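CAS6A (Thermus thermophilus, PDB 4C97) is probably a Cas6-family endoribonuclease that processes CRISPR RNA in antiviral defence. Local coordinates at residues A[25-37]-A[70-82]. The protein carries 1 engineered substitution. Residues are numbered along the deposited sequence; the frame is centred on the assembly and turned at random.
With SO4 (sulfate ion), chain C.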
# COMPACT_ATOMS: atom_id res chain seq x y z
N LEU A 25 -3.35 -13.16 -8.50
CA LEU A 25 -3.31 -12.81 -7.07
C LEU A 25 -4.66 -12.26 -6.60
O LEU A 25 -5.22 -12.73 -5.58
CB LEU A 25 -2.19 -11.79 -6.80
CG LEU A 25 -2.05 -11.36 -5.34
CD1 LEU A 25 -1.86 -12.53 -4.39
CD2 LEU A 25 -0.88 -10.38 -5.20
N ARG A 26 -5.21 -11.28 -7.32
CA ARG A 26 -6.49 -10.74 -6.91
C ARG A 26 -7.59 -11.81 -6.95
O ARG A 26 -8.45 -11.84 -6.07
CB ARG A 26 -6.90 -9.51 -7.72
CG ARG A 26 -8.03 -8.74 -7.05
CD ARG A 26 -8.33 -7.47 -7.76
NE ARG A 26 -8.96 -7.68 -9.06
CZ ARG A 26 -9.26 -6.69 -9.89
NH1 ARG A 26 -8.97 -5.43 -9.55
NH2 ARG A 26 -9.83 -6.94 -11.04
N GLY A 27 -7.58 -12.65 -7.98
CA GLY A 27 -8.59 -13.71 -8.09
C GLY A 27 -8.54 -14.67 -6.93
O GLY A 27 -9.58 -15.11 -6.38
N PHE A 28 -7.32 -15.00 -6.54
CA PHE A 28 -7.12 -15.84 -5.35
C PHE A 28 -7.69 -15.19 -4.09
O PHE A 28 -8.48 -15.80 -3.32
CB PHE A 28 -5.63 -16.08 -5.20
CG PHE A 28 -5.25 -16.71 -3.91
CD1 PHE A 28 -5.46 -18.06 -3.70
CD2 PHE A 28 -4.66 -15.96 -2.91
CE1 PHE A 28 -5.11 -18.64 -2.50
CE2 PHE A 28 -4.31 -16.54 -1.72
CZ PHE A 28 -4.53 -17.88 -1.52
N PHE A 29 -7.31 -13.92 -3.90
CA PHE A 29 -7.81 -13.17 -2.76
C PHE A 29 -9.34 -13.08 -2.76
O PHE A 29 -9.98 -13.33 -1.72
CB PHE A 29 -7.17 -11.77 -2.70
CG PHE A 29 -7.70 -10.93 -1.60
CD1 PHE A 29 -7.31 -11.16 -0.30
CD2 PHE A 29 -8.59 -9.90 -1.86
CE1 PHE A 29 -7.80 -10.40 0.73
CE2 PHE A 29 -9.09 -9.13 -0.83
CZ PHE A 29 -8.69 -9.38 0.47
N TYR A 30 -9.94 -12.78 -3.91
CA TYR A 30 -11.39 -12.70 -3.99
C TYR A 30 -12.02 -14.06 -3.74
O TYR A 30 -13.10 -14.15 -3.16
CB TYR A 30 -11.83 -12.11 -5.33
CG TYR A 30 -11.69 -10.60 -5.45
CD1 TYR A 30 -11.10 -9.83 -4.47
CD2 TYR A 30 -12.16 -9.93 -6.58
CE1 TYR A 30 -10.99 -8.46 -4.59
CE2 TYR A 30 -12.04 -8.54 -6.70
CZ TYR A 30 -11.46 -7.82 -5.71
OH TYR A 30 -11.36 -6.45 -5.86
N GLY A 31 -11.36 -15.13 -4.15
CA GLY A 31 -11.81 -16.47 -3.81
C GLY A 31 -11.88 -16.69 -2.31
O GLY A 31 -12.86 -17.24 -1.80
N LEU A 32 -10.83 -16.29 -1.59
CA LEU A 32 -10.92 -16.31 -0.12
C LEU A 32 -12.02 -15.39 0.44
O LEU A 32 -12.74 -15.74 1.39
CB LEU A 32 -9.59 -15.92 0.50
CG LEU A 32 -8.42 -16.86 0.19
CD1 LEU A 32 -7.17 -16.30 0.81
CD2 LEU A 32 -8.70 -18.25 0.72
N LEU A 33 -12.14 -14.21 -0.14
CA LEU A 33 -13.16 -13.23 0.26
C LEU A 33 -14.60 -13.73 0.11
O LEU A 33 -15.37 -13.71 1.07
CB LEU A 33 -12.99 -11.97 -0.57
CG LEU A 33 -13.23 -10.66 0.15
CD1 LEU A 33 -12.20 -10.47 1.24
CD2 LEU A 33 -13.18 -9.53 -0.86
N ARG A 34 -14.95 -14.18 -1.10
CA ARG A 34 -16.31 -14.63 -1.44
C ARG A 34 -16.75 -15.66 -0.41
O ARG A 34 -17.93 -15.78 -0.07
CB ARG A 34 -16.33 -15.27 -2.85
CG ARG A 34 -16.01 -14.34 -4.05
CD ARG A 34 -15.77 -15.16 -5.36
NE ARG A 34 -14.63 -14.68 -6.17
CZ ARG A 34 -13.75 -15.47 -6.80
NH1 ARG A 34 -13.85 -16.79 -6.73
NH2 ARG A 34 -12.75 -14.93 -7.50
N GLU A 35 -15.78 -16.39 0.10
CA GLU A 35 -16.01 -17.42 1.08
C GLU A 35 -16.15 -16.86 2.49
O GLU A 35 -17.22 -16.95 3.10
CB GLU A 35 -14.85 -18.41 1.04
CG GLU A 35 -14.82 -19.40 2.18
CD GLU A 35 -13.72 -20.43 2.01
OE1 GLU A 35 -12.56 -20.04 1.78
OE2 GLU A 35 -14.03 -21.64 2.10
N VAL A 36 -15.07 -16.27 3.01
CA VAL A 36 -15.05 -15.90 4.42
C VAL A 36 -15.68 -14.53 4.72
O VAL A 36 -16.21 -14.31 5.81
CB VAL A 36 -13.62 -15.97 5.01
CG1 VAL A 36 -13.65 -15.71 6.49
CG2 VAL A 36 -13.01 -17.34 4.75
N ALA A 37 -15.64 -13.61 3.75
CA ALA A 37 -16.17 -12.26 3.94
C ALA A 37 -16.94 -11.79 2.71
O ALA A 37 -18.09 -12.21 2.48
CB ALA A 37 -15.04 -11.30 4.27
N LEU A 70 -11.89 -7.96 8.92
CA LEU A 70 -11.35 -8.63 7.77
C LEU A 70 -10.08 -9.36 8.16
O LEU A 70 -9.86 -10.49 7.77
CB LEU A 70 -11.11 -7.64 6.63
CG LEU A 70 -10.82 -8.21 5.25
CD1 LEU A 70 -11.94 -9.17 4.83
CD2 LEU A 70 -10.66 -7.11 4.23
N TYR A 71 -9.24 -8.69 8.95
CA TYR A 71 -8.06 -9.30 9.53
C TYR A 71 -8.41 -10.59 10.30
O TYR A 71 -7.83 -11.66 10.08
CB TYR A 71 -7.41 -8.30 10.49
CG TYR A 71 -6.22 -8.85 11.25
CD1 TYR A 71 -5.04 -9.13 10.61
CD2 TYR A 71 -6.29 -9.08 12.61
CE1 TYR A 71 -3.96 -9.64 11.29
CE2 TYR A 71 -5.20 -9.58 13.30
CZ TYR A 71 -4.03 -9.85 12.61
OH TYR A 71 -2.91 -10.35 13.25
N ALA A 72 -9.38 -10.47 11.19
CA ALA A 72 -9.81 -11.55 12.07
C ALA A 72 -10.28 -12.72 11.24
O ALA A 72 -9.99 -13.87 11.55
CB ALA A 72 -10.93 -11.09 12.97
N ARG A 73 -11.02 -12.44 10.18
CA ARG A 73 -11.50 -13.52 9.34
C ARG A 73 -10.47 -14.10 8.38
O ARG A 73 -10.46 -15.32 8.16
CB ARG A 73 -12.71 -13.05 8.55
CG ARG A 73 -13.90 -12.87 9.41
CD ARG A 73 -15.00 -12.19 8.64
NE ARG A 73 -16.20 -12.00 9.45
CZ ARG A 73 -16.27 -11.24 10.54
NH1 ARG A 73 -15.21 -10.58 10.98
NH2 ARG A 73 -17.42 -11.15 11.20
N LEU A 74 -9.62 -13.26 7.81
CA LEU A 74 -8.72 -13.72 6.76
C LEU A 74 -7.39 -14.25 7.25
O LEU A 74 -6.87 -15.21 6.66
CB LEU A 74 -8.48 -12.62 5.73
CG LEU A 74 -9.53 -12.59 4.62
CD1 LEU A 74 -9.51 -11.25 3.95
CD2 LEU A 74 -9.25 -13.68 3.62
N ALA A 75 -6.83 -13.66 8.31
CA ALA A 75 -5.50 -14.06 8.75
C ALA A 75 -5.42 -15.56 9.02
O ALA A 75 -4.53 -16.22 8.48
CB ALA A 75 -5.05 -13.24 9.98
N PRO A 76 -6.36 -16.12 9.80
CA PRO A 76 -6.30 -17.57 10.05
C PRO A 76 -6.38 -18.38 8.77
O PRO A 76 -5.73 -19.41 8.63
CB PRO A 76 -7.54 -17.84 10.92
CG PRO A 76 -7.94 -16.52 11.46
CD PRO A 76 -7.55 -15.51 10.43
N ARG A 77 -7.17 -17.90 7.82
CA ARG A 77 -7.31 -18.60 6.55
C ARG A 77 -6.01 -18.48 5.75
O ARG A 77 -5.58 -19.43 5.11
CB ARG A 77 -8.51 -18.03 5.78
CG ARG A 77 -8.79 -18.71 4.46
CD ARG A 77 -9.54 -20.02 4.63
NE ARG A 77 -9.62 -20.76 3.37
CZ ARG A 77 -8.59 -21.35 2.78
NH1 ARG A 77 -7.38 -21.30 3.34
NH2 ARG A 77 -8.75 -21.99 1.63
N LEU A 78 -5.36 -17.32 5.81
CA LEU A 78 -4.06 -17.17 5.15
C LEU A 78 -3.03 -18.07 5.81
O LEU A 78 -2.29 -18.76 5.12
CB LEU A 78 -3.60 -15.71 5.14
CG LEU A 78 -4.43 -14.77 4.26
CD1 LEU A 78 -4.02 -13.32 4.50
CD2 LEU A 78 -4.29 -15.12 2.78
N TYR A 79 -3.00 -18.11 7.14
CA TYR A 79 -2.04 -19.00 7.81
C TYR A 79 -2.21 -20.46 7.43
O TYR A 79 -1.23 -21.20 7.35
CB TYR A 79 -2.09 -18.80 9.32
CG TYR A 79 -1.28 -17.60 9.73
CD1 TYR A 79 0.10 -17.66 9.78
CD2 TYR A 79 -1.89 -16.40 10.04
CE1 TYR A 79 0.85 -16.57 10.14
CE2 TYR A 79 -1.15 -15.29 10.40
CZ TYR A 79 0.22 -15.38 10.45
OH TYR A 79 0.96 -14.28 10.81
N ALA A 80 -3.44 -20.89 7.17
CA ALA A 80 -3.70 -22.28 6.81
C ALA A 80 -3.15 -22.63 5.43
O ALA A 80 -3.14 -23.80 5.05
CB ALA A 80 -5.18 -22.58 6.87
N LEU A 81 -2.69 -21.63 4.68
CA LEU A 81 -2.14 -21.87 3.35
C LEU A 81 -0.73 -22.44 3.39
O LEU A 81 -0.24 -22.96 2.39
CB LEU A 81 -2.14 -20.57 2.52
CG LEU A 81 -3.52 -19.98 2.22
CD1 LEU A 81 -3.37 -18.62 1.56
CD2 LEU A 81 -4.34 -20.93 1.35
N GLU A 82 -0.06 -22.32 4.54
CA GLU A 82 1.28 -22.88 4.70
C GLU A 82 1.33 -24.35 4.32
O GLU A 82 0.56 -25.17 4.82
CB GLU A 82 1.78 -22.69 6.14
CG GLU A 82 2.02 -21.24 6.51
CD GLU A 82 2.96 -21.09 7.70
OE1 GLU A 82 2.94 -21.97 8.59
OE2 GLU A 82 3.72 -20.08 7.73
S SO4 C . -10.66 -3.38 -12.02
O1 SO4 C . -9.25 -3.28 -11.71
O2 SO4 C . -10.97 -2.32 -12.97
O3 SO4 C . -10.92 -4.70 -12.59
O4 SO4 C . -11.47 -3.25 -10.82
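L32 and L74 bring together helices 22-36 and 68-79 of a ferredoxin-like (RAMP) domain, which cross with 122° between the N-to-C directions of their segments here. Most of the contact is aliphatic. L32 reaches across to the second helix and splits its two methyls: CD1 lies 3.7 Å from L78 CD2, while CD2 sits over the centre of one face of the R77 guanidinium, 3.7 Å from its CZ. L74 is shared in the same way, CD2 against L32 CB and CD1 against the rim atom CE1 of F29 (3.7 Å). L33 CD1 and A37 CB both rest on L70 CD1, and V36 CG1 presses on R73 CB at 3.5 Å. F28 offers its ring edge, CZ meeting L81 CD1.

The polar component is slight. E35 OE1 and R77 NE form a salt bridge whose N-H...O bond is long and weak (3.4 Å), with the carboxylate and guanidinium planes 65° apart; the bend at chi2 (79°) of R77 lets one side chain serve both E35 and L32. Well away from this interface, R26 NH1 and NH2 bond a sulfate, probably from the crystallisation liquor, that K230 also binds; NH1 bonds S232 too.

Beneath, the antiparallel sheet receives both helices: F29 packs on V63 (strand 58-65) and L50 (48-55), L70 and L74 on L65 (58-65), and L78 on L10 (6-15).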